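Local coordinates for dally-like, isoform A (Drosophila melanogaster, PDB 6XTZ), which binds Wnt and Hedgehog proteins as a GPI-anchored cell-surface glypican, and shields the lipid of Wnt so that it can signal at a distance, at residues T55-G67 and R221-H235. The protein carries 5 engineered substitutions. Residues are numbered along the deposited sequence; the frame is centred on the assembly and turned at random.
Sequences TRMAMQSRQQLEG and RLNADCTGALTKMQH
Met57 lays its CB over one face of the His235 imidazole, 3.7 Å from the ring centroid, a CH-pi contact, while CG of Gln234 covers the opposite face. Met57 SD sits obliquely to the same ring. At the ring's edge lies OG of Ser61, 2.7 Å from His235 NE2; the hydroxyl gives a weak hydrogen bond to Gln234 OE1. The other branch of that amide donates from NE2 to OE1 of Gln64 (3.1 Å), nearly straight at 165°, with the acceptor in the Gln234 amide plane. Gln234 reaches both partners because CG stands anti to its backbone N (chi1 -179°) and the rest of the chain is extended. Where the backbones come nearest, Thr231 turns CG2 onto CA of Ala58 at a tight 3.4 Å; its OG1 is held back by Gly228 O. Farther along, CD2 of Leu65 meets Leu222 CD1 at 3.7 Å, with Leu230 and the Cys226 sulfur, disulfide-bonded to Cys258, closing the apolar patch. Arg62 runs fully extended past Leu222, setting a guanidinium face over Leu222 O, with a long salt bridge from NE to Glu66 OE2 (3.7 Å) at its edge. The same carboxylate oxygen weakly accepts from Leu222 N. At Arg62 a smaller residue such as alanine would probably leave Glu66 without this positive mate and uncover the Leu222 carbonyl. Asn223 N-caps helix 224-234, its OD1 accepting from Cys226 N. The axes of segments 55-67 and 224-234 approach to 9.1 Å and cross at 105°: the short, disulfide-tied helix 224-234 packs steeply across the N-terminal part of helix 51-110, in the cysteine-rich lobe of the elongated, all-helical glypican core, remote from the palmitoleate pocket.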
ATOM      1  N   THR A  55      -9.164  28.162 -26.061  1.00 47.50           N
ATOM      2  CA  THR A  55      -8.026  28.155 -25.146  1.00 46.85           C
ATOM      3  C   THR A  55      -8.483  28.235 -23.695  1.00 49.67           C
ATOM      4  O   THR A  55      -7.951  27.524 -22.833  1.00 47.37           O
ATOM      5  CB  THR A  55      -7.075  29.307 -25.476  1.00 48.30           C
ATOM      6  OG1 THR A  55      -6.630  29.186 -26.833  1.00 53.85           O
ATOM      7  CG2 THR A  55      -5.868  29.286 -24.550  1.00 46.53           C
ATOM      8  N   ARG A  56      -9.470  29.087 -23.405  1.00 51.40           N
ATOM      9  CA  ARG A  56      -9.984  29.191 -22.042  1.00 51.64           C
ATOM     10  C   ARG A  56     -10.560  27.861 -21.570  1.00 51.99           C
ATOM     11  O   ARG A  56     -10.215  27.368 -20.490  1.00 53.56           O
ATOM     12  CB  ARG A  56     -11.041  30.295 -21.958  1.00 55.75           C
ATOM     13  CG  ARG A  56     -11.876  30.242 -20.686  1.00 56.37           C
ATOM     14  CD  ARG A  56     -12.904  31.364 -20.625  1.00 61.64           C
ATOM     15  NE  ARG A  56     -12.344  32.604 -20.094  1.00 67.63           N
ATOM     16  CZ  ARG A  56     -11.955  33.632 -20.841  1.00 76.68           C
ATOM     17  NH1 ARG A  56     -12.063  33.576 -22.161  1.00 75.41           N
ATOM     18  NH2 ARG A  56     -11.459  34.719 -20.265  1.00 83.65           N
ATOM     19  N   MET A  57     -11.440  27.263 -22.374  1.00 52.40           N
ATOM     20  CA  MET A  57     -12.018  25.975 -22.014  1.00 47.86           C
ATOM     21  C   MET A  57     -10.976  24.864 -21.992  1.00 50.75           C
ATOM     22  O   MET A  57     -11.162  23.873 -21.278  1.00 52.02           O
ATOM     23  CB  MET A  57     -13.150  25.623 -22.979  1.00 50.21           C
ATOM     24  CG  MET A  57     -14.274  26.649 -23.007  1.00 50.22           C
ATOM     25  SD  MET A  57     -15.593  26.218 -24.159  1.00 52.12           S
ATOM     26  CE  MET A  57     -14.716  26.262 -25.719  1.00 48.04           C
ATOM     27  N   ALA A  58      -9.883  25.010 -22.745  1.00 49.42           N
ATOM     28  CA  ALA A  58      -8.825  24.006 -22.714  1.00 43.27           C
ATOM     29  C   ALA A  58      -8.101  24.013 -21.376  1.00 47.43           C
ATOM     30  O   ALA A  58      -7.923  22.962 -20.748  1.00 48.36           O
ATOM     31  CB  ALA A  58      -7.838  24.235 -23.857  1.00 46.09           C
ATOM     32  N   MET A  59      -7.667  25.190 -20.925  1.00 45.51           N
ATOM     33  CA  MET A  59      -6.993  25.270 -19.637  1.00 45.76           C
ATOM     34  C   MET A  59      -7.951  24.975 -18.489  1.00 47.48           C
ATOM     35  O   MET A  59      -7.519  24.513 -17.429  1.00 47.26           O
ATOM     36  CB  MET A  59      -6.347  26.644 -19.471  1.00 53.17           C
ATOM     37  CG  MET A  59      -5.365  26.988 -20.583  1.00 58.79           C
ATOM     38  SD  MET A  59      -4.645  28.633 -20.432  1.00 62.52           S
ATOM     39  CE  MET A  59      -6.111  29.657 -20.525  1.00 64.06           C
ATOM     40  N   GLN A  60      -9.249  25.216 -18.687  1.00 48.99           N
ATOM     41  CA  GLN A  60     -10.229  24.882 -17.659  1.00 50.40           C
ATOM     42  C   GLN A  60     -10.355  23.373 -17.482  1.00 50.36           C
ATOM     43  O   GLN A  60     -10.431  22.880 -16.351  1.00 54.87           O
ATOM     44  CB  GLN A  60     -11.584  25.497 -18.006  1.00 52.71           C
ATOM     45  CG  GLN A  60     -12.714  25.075 -17.082  1.00 59.58           C
ATOM     46  CD  GLN A  60     -14.051  25.657 -17.495  1.00 71.30           C
ATOM     47  OE1 GLN A  60     -14.116  26.716 -18.122  1.00 72.51           O
ATOM     48  NE2 GLN A  60     -15.129  24.962 -17.149  1.00 74.91           N
ATOM     49  N   SER A  61     -10.377  22.623 -18.587  1.00 48.40           N
ATOM     50  CA  SER A  61     -10.504  21.171 -18.496  1.00 48.16           C
ATOM     51  C   SER A  61      -9.270  20.540 -17.865  1.00 44.40           C
ATOM     52  O   SER A  61      -9.385  19.595 -17.075  1.00 46.45           O
ATOM     53  CB  SER A  61     -10.752  20.571 -19.879  1.00 52.80           C
ATOM     54  OG  SER A  61     -12.127  20.600 -20.206  1.00 61.91           O
ATOM     55  N   ARG A  62      -8.082  21.037 -18.211  1.00 43.17           N
ATOM     56  CA  ARG A  62      -6.861  20.481 -17.641  1.00 45.84           C
ATOM     57  C   ARG A  62      -6.777  20.759 -16.145  1.00 49.17           C
ATOM     58  O   ARG A  62      -6.317  19.907 -15.375  1.00 51.24           O
ATOM     59  CB  ARG A  62      -5.638  21.039 -18.369  1.00 45.52           C
ATOM     60  CG  ARG A  62      -4.319  20.495 -17.851  1.00 54.73           C
ATOM     61  CD  ARG A  62      -3.143  20.948 -18.699  1.00 60.73           C
ATOM     62  NE  ARG A  62      -1.878  20.458 -18.156  1.00 65.78           N
ATOM     63  CZ  ARG A  62      -0.695  20.644 -18.731  1.00 73.94           C
ATOM     64  NH1 ARG A  62      -0.607  21.310 -19.874  1.00 80.29           N
ATOM     65  NH2 ARG A  62       0.402  20.165 -18.163  1.00 73.33           N
ATOM     66  N   GLN A  63      -7.234  21.937 -15.710  1.00 44.59           N
ATOM     67  CA  GLN A  63      -7.201  22.256 -14.286  1.00 49.29           C
ATOM     68  C   GLN A  63      -8.262  21.486 -13.509  1.00 45.48           C
ATOM     69  O   GLN A  63      -8.042  21.146 -12.341  1.00 44.47           O
ATOM     70  CB  GLN A  63      -7.375  23.759 -14.075  1.00 48.24           C
ATOM     71  CG  GLN A  63      -6.187  24.585 -14.538  1.00 55.89           C
ATOM     72  CD  GLN A  63      -6.400  26.074 -14.347  1.00 64.43           C
ATOM     73  OE1 GLN A  63      -7.390  26.502 -13.752  1.00 64.80           O
ATOM     74  NE2 GLN A  63      -5.469  26.873 -14.855  1.00 68.07           N
ATOM     75  N   GLN A  64      -9.411  21.206 -14.128  1.00 42.99           N
ATOM     76  CA  GLN A  64     -10.443  20.435 -13.440  1.00 44.24           C
ATOM     77  C   GLN A  64     -10.016  18.985 -13.250  1.00 47.73           C
ATOM     78  O   GLN A  64     -10.261  18.395 -12.192  1.00 50.31           O
ATOM     79  CB  GLN A  64     -11.764  20.511 -14.205  1.00 49.07           C
ATOM     80  CG  GLN A  64     -12.473  21.853 -14.088  1.00 66.20           C
ATOM     81  CD  GLN A  64     -13.783  21.891 -14.854  1.00 73.30           C
ATOM     82  OE1 GLN A  64     -14.135  20.941 -15.553  1.00 76.39           O
ATOM     83  NE2 GLN A  64     -14.511  22.993 -14.726  1.00 74.68           N
ATOM     84  N   LEU A  65      -9.380  18.392 -14.263  1.00 45.17           N
ATOM     85  CA  LEU A  65      -8.915  17.015 -14.128  1.00 40.13           C
ATOM     86  C   LEU A  65      -7.765  16.921 -13.134  1.00 39.65           C
ATOM     87  O   LEU A  65      -7.736  16.016 -12.293  1.00 39.75           O
ATOM     88  CB  LEU A  65      -8.500  16.457 -15.489  1.00 39.09           C
ATOM     89  CG  LEU A  65      -7.938  15.030 -15.481  1.00 42.75           C
ATOM     90  CD1 LEU A  65      -8.886  14.076 -14.769  1.00 33.29           C
ATOM     91  CD2 LEU A  65      -7.654  14.543 -16.895  1.00 45.08           C
ATOM     92  N   GLU A  66      -6.810  17.850 -13.212  1.00 38.83           N
ATOM     93  CA  GLU A  66      -5.693  17.832 -12.274  1.00 45.22           C
ATOM     94  C   GLU A  66      -6.158  18.119 -10.852  1.00 46.58           C
ATOM     95  O   GLU A  66      -5.619  17.556  -9.892  1.00 44.23           O
ATOM     96  CB  GLU A  66      -4.623  18.834 -12.707  1.00 44.09           C
ATOM     97  CG  GLU A  66      -3.739  18.321 -13.833  1.00 59.94           C
ATOM     98  CD  GLU A  66      -2.698  19.331 -14.279  1.00 74.29           C
ATOM     99  OE1 GLU A  66      -2.943  20.550 -14.135  1.00 75.72           O
ATOM    100  OE2 GLU A  66      -1.633  18.904 -14.775  1.00 76.44           O
ATOM    101  N   GLY A  67      -7.162  18.983 -10.695  1.00 43.91           N
ATOM    102  CA  GLY A  67      -7.696  19.242  -9.368  1.00 40.05           C
ATOM    103  C   GLY A  67      -8.424  18.044  -8.786  1.00 46.05           C
ATOM    104  O   GLY A  67      -8.269  17.726  -7.603  1.00 37.56           O
ATOM    105  N   ARG A 221       2.584  15.637 -14.343  1.00 49.86           N
ATOM    106  CA  ARG A 221       1.666  16.559 -14.989  1.00 47.21           C
ATOM    107  C   ARG A 221       1.075  15.936 -16.247  1.00 42.97           C
ATOM    108  O   ARG A 221       1.692  15.082 -16.891  1.00 41.59           O
ATOM    109  CB  ARG A 221       2.374  17.867 -15.348  1.00 55.54           C
ATOM    110  CG  ARG A 221       2.959  18.611 -14.160  1.00 70.80           C
ATOM    111  CD  ARG A 221       3.702  19.858 -14.611  1.00 91.11           C
ATOM    112  NE  ARG A 221       4.243  20.616 -13.488  1.00107.62           N
ATOM    113  CZ  ARG A 221       5.449  20.420 -12.964  1.00117.27           C
ATOM    114  NH1 ARG A 221       5.858  21.158 -11.941  1.00120.05           N
ATOM    115  NH2 ARG A 221       6.246  19.484 -13.461  1.00120.10           N
ATOM    116  N   LEU A 222      -0.133  16.371 -16.590  1.00 45.03           N
ATOM    117  CA  LEU A 222      -0.744  15.957 -17.843  1.00 46.08           C
ATOM    118  C   LEU A 222       0.040  16.526 -19.021  1.00 45.86           C
ATOM    119  O   LEU A 222       0.627  17.607 -18.938  1.00 50.39           O
ATOM    120  CB  LEU A 222      -2.199  16.418 -17.902  1.00 40.11           C
ATOM    121  CG  LEU A 222      -3.084  15.925 -16.755  1.00 41.97           C
ATOM    122  CD1 LEU A 222      -4.500  16.463 -16.892  1.00 43.55           C
ATOM    123  CD2 LEU A 222      -3.089  14.409 -16.703  1.00 36.82           C
ATOM    124  N   ASN A 223       0.062  15.780 -20.121  1.00 44.26           N
ATOM    125  CA  ASN A 223       0.799  16.188 -21.307  1.00 49.08           C
ATOM    126  C   ASN A 223      -0.125  16.886 -22.302  1.00 51.90           C
ATOM    127  O   ASN A 223      -1.347  16.922 -22.142  1.00 49.06           O
ATOM    128  CB  ASN A 223       1.493  14.984 -21.958  1.00 50.76           C
ATOM    129  CG  ASN A 223       0.535  13.852 -22.283  1.00 50.22           C
ATOM    130  OD1 ASN A 223      -0.596  14.073 -22.716  1.00 53.16           O
ATOM    131  ND2 ASN A 223       0.992  12.623 -22.078  1.00 52.14           N
ATOM    132  N   ALA A 224       0.488  17.443 -23.350  1.00 53.91           N
ATOM    133  CA  ALA A 224      -0.268  18.189 -24.352  1.00 47.45           C
ATOM    134  C   ALA A 224      -1.265  17.306 -25.090  1.00 47.93           C
ATOM    135  O   ALA A 224      -2.349  17.774 -25.457  1.00 45.13           O
ATOM    136  CB  ALA A 224       0.687  18.852 -25.341  1.00 49.11           C
ATOM    137  N   ASP A 225      -0.926  16.033 -25.314  1.00 52.67           N
ATOM    138  CA  ASP A 225      -1.858  15.139 -25.993  1.00 48.90           C
ATOM    139  C   ASP A 225      -3.128  14.932 -25.180  1.00 47.52           C
ATOM    140  O   ASP A 225      -4.203  14.715 -25.753  1.00 47.60           O
ATOM    141  CB  ASP A 225      -1.192  13.795 -26.287  1.00 53.91           C
ATOM    142  CG  ASP A 225      -0.132  13.894 -27.369  1.00 65.69           C
ATOM    143  OD1 ASP A 225       0.085  15.007 -27.895  1.00 72.36           O
ATOM    144  OD2 ASP A 225       0.481  12.858 -27.699  1.00 71.53           O
ATOM    145  N   CYS A 226      -3.028  14.998 -23.850  1.00 47.34           N
ATOM    146  CA  CYS A 226      -4.220  14.873 -23.018  1.00 49.42           C
ATOM    147  C   CYS A 226      -5.127  16.086 -23.167  1.00 48.56           C
ATOM    148  O   CYS A 226      -6.354  15.947 -23.208  1.00 46.28           O
ATOM    149  CB  CYS A 226      -3.829  14.683 -21.552  1.00 48.60           C
ATOM    150  SG  CYS A 226      -5.170  15.050 -20.394  1.00 44.99           S
ATOM    151  N   THR A 227      -4.539  17.283 -23.239  1.00 52.30           N
ATOM    152  CA  THR A 227      -5.339  18.498 -23.358  1.00 52.59           C
ATOM    153  C   THR A 227      -6.227  18.457 -24.595  1.00 47.93           C
ATOM    154  O   THR A 227      -7.406  18.818 -24.531  1.00 46.02           O
ATOM    155  CB  THR A 227      -4.429  19.725 -23.395  1.00 51.15           C
ATOM    156  OG1 THR A 227      -3.564  19.715 -22.253  1.00 51.69           O
ATOM    157  CG2 THR A 227      -5.256  21.003 -23.384  1.00 44.49           C
ATOM    158  N   GLY A 228      -5.685  17.999 -25.725  1.00 46.85           N
ATOM    159  CA  GLY A 228      -6.470  17.964 -26.949  1.00 44.36           C
ATOM    160  C   GLY A 228      -7.672  17.044 -26.851  1.00 46.96           C
ATOM    161  O   GLY A 228      -8.798  17.435 -27.170  1.00 50.27           O
ATOM    162  N   ALA A 229      -7.449  15.805 -26.406  1.00 46.11           N
ATOM    163  CA  ALA A 229      -8.546  14.850 -26.295  1.00 42.96           C
ATOM    164  C   ALA A 229      -9.545  15.259 -25.222  1.00 43.02           C
ATOM    165  O   ALA A 229     -10.741  14.973 -25.348  1.00 44.64           O
ATOM    166  CB  ALA A 229      -8.000  13.454 -26.003  1.00 42.65           C
ATOM    167  N   LEU A 230      -9.077  15.931 -24.168  1.00 44.53           N
ATOM    168  CA  LEU A 230      -9.961  16.315 -23.074  1.00 46.17           C
ATOM    169  C   LEU A 230     -10.951  17.389 -23.510  1.00 46.39           C
ATOM    170  O   LEU A 230     -12.129  17.345 -23.136  1.00 48.94           O
ATOM    171  CB  LEU A 230      -9.125  16.798 -21.888  1.00 49.04           C
ATOM    172  CG  LEU A 230      -9.792  16.914 -20.519  1.00 46.25           C
ATOM    173  CD1 LEU A 230     -10.310  15.559 -20.072  1.00 40.77           C
ATOM    174  CD2 LEU A 230      -8.802  17.469 -19.509  1.00 44.46           C
ATOM    175  N   THR A 231     -10.494  18.357 -24.303  1.00 50.59           N
ATOM    176  CA  THR A 231     -11.370  19.443 -24.728  1.00 47.92           C
ATOM    177  C   THR A 231     -12.341  18.993 -25.810  1.00 44.81           C
ATOM    178  O   THR A 231     -13.503  19.419 -25.818  1.00 43.65           O
ATOM    179  CB  THR A 231     -10.535  20.618 -25.224  1.00 52.67           C
ATOM    180  OG1 THR A 231      -9.821  20.223 -26.399  1.00 70.89           O
ATOM    181  CG2 THR A 231      -9.544  21.012 -24.167  1.00 40.74           C
ATOM    182  N   LYS A 232     -11.885  18.142 -26.733  1.00 48.06           N
ATOM    183  CA  LYS A 232     -12.790  17.580 -27.729  1.00 48.95           C
ATOM    184  C   LYS A 232     -13.912  16.791 -27.071  1.00 47.88           C
ATOM    185  O   LYS A 232     -15.041  16.772 -27.576  1.00 46.49           O
ATOM    186  CB  LYS A 232     -12.012  16.696 -28.706  1.00 52.05           C
ATOM    187  CG  LYS A 232     -12.838  16.164 -29.867  1.00 57.54           C
ATOM    188  CD  LYS A 232     -12.005  15.258 -30.761  1.00 63.76           C
ATOM    189  CE  LYS A 232     -12.832  14.688 -31.899  1.00 69.01           C
ATOM    190  NZ  LYS A 232     -12.036  13.771 -32.761  1.00 73.00           N
ATOM    191  N   MET A 233     -13.628  16.155 -25.933  1.00 45.94           N
ATOM    192  CA  MET A 233     -14.636  15.361 -25.243  1.00 42.98           C
ATOM    193  C   MET A 233     -15.592  16.242 -24.449  1.00 43.38           C
ATOM    194  O   MET A 233     -16.812  16.058 -24.513  1.00 44.42           O
ATOM    195  CB  MET A 233     -13.955  14.340 -24.326  1.00 43.27           C
ATOM    196  CG  MET A 233     -14.900  13.413 -23.575  1.00 39.53           C
ATOM    197  SD  MET A 233     -15.422  14.051 -21.972  1.00 50.02           S
ATOM    198  CE  MET A 233     -13.839  14.300 -21.169  1.00 45.06           C
ATOM    199  N   GLN A 234     -15.060  17.212 -23.707  1.00 49.69           N
ATOM    200  CA  GLN A 234     -15.862  17.916 -22.714  1.00 57.29           C
ATOM    201  C   GLN A 234     -16.488  19.205 -23.242  1.00 52.61           C
ATOM    202  O   GLN A 234     -17.613  19.543 -22.855  1.00 53.39           O
ATOM    203  CB  GLN A 234     -15.006  18.223 -21.479  1.00 58.80           C
ATOM    204  CG  GLN A 234     -15.751  18.937 -20.358  1.00 63.02           C
ATOM    205  CD  GLN A 234     -14.897  19.158 -19.124  1.00 64.71           C
ATOM    206  OE1 GLN A 234     -13.798  18.613 -19.008  1.00 64.50           O
ATOM    207  NE2 GLN A 234     -15.398  19.963 -18.195  1.00 62.40           N
ATOM    208  N   HIS A 235     -15.797  19.935 -24.117  1.00 55.26           N
ATOM    209  CA  HIS A 235     -16.242  21.268 -24.509  1.00 50.57           C
ATOM    210  C   HIS A 235     -16.614  21.417 -25.977  1.00 54.15           C
ATOM    211  O   HIS A 235     -17.476  22.241 -26.292  1.00 56.65           O
ATOM    212  CB  HIS A 235     -15.161  22.311 -24.178  1.00 50.71           C
ATOM    213  CG  HIS A 235     -14.866  22.433 -22.717  1.00 55.44           C
ATOM    214  ND1 HIS A 235     -15.817  22.810 -21.792  1.00 59.25           N
ATOM    215  CD2 HIS A 235     -13.723  22.230 -22.019  1.00 59.08           C
ATOM    216  CE1 HIS A 235     -15.273  22.832 -20.589  1.00 59.09           C
ATOM    217  NE2 HIS A 235     -14.004  22.483 -20.698  1.00 56.15           N
TER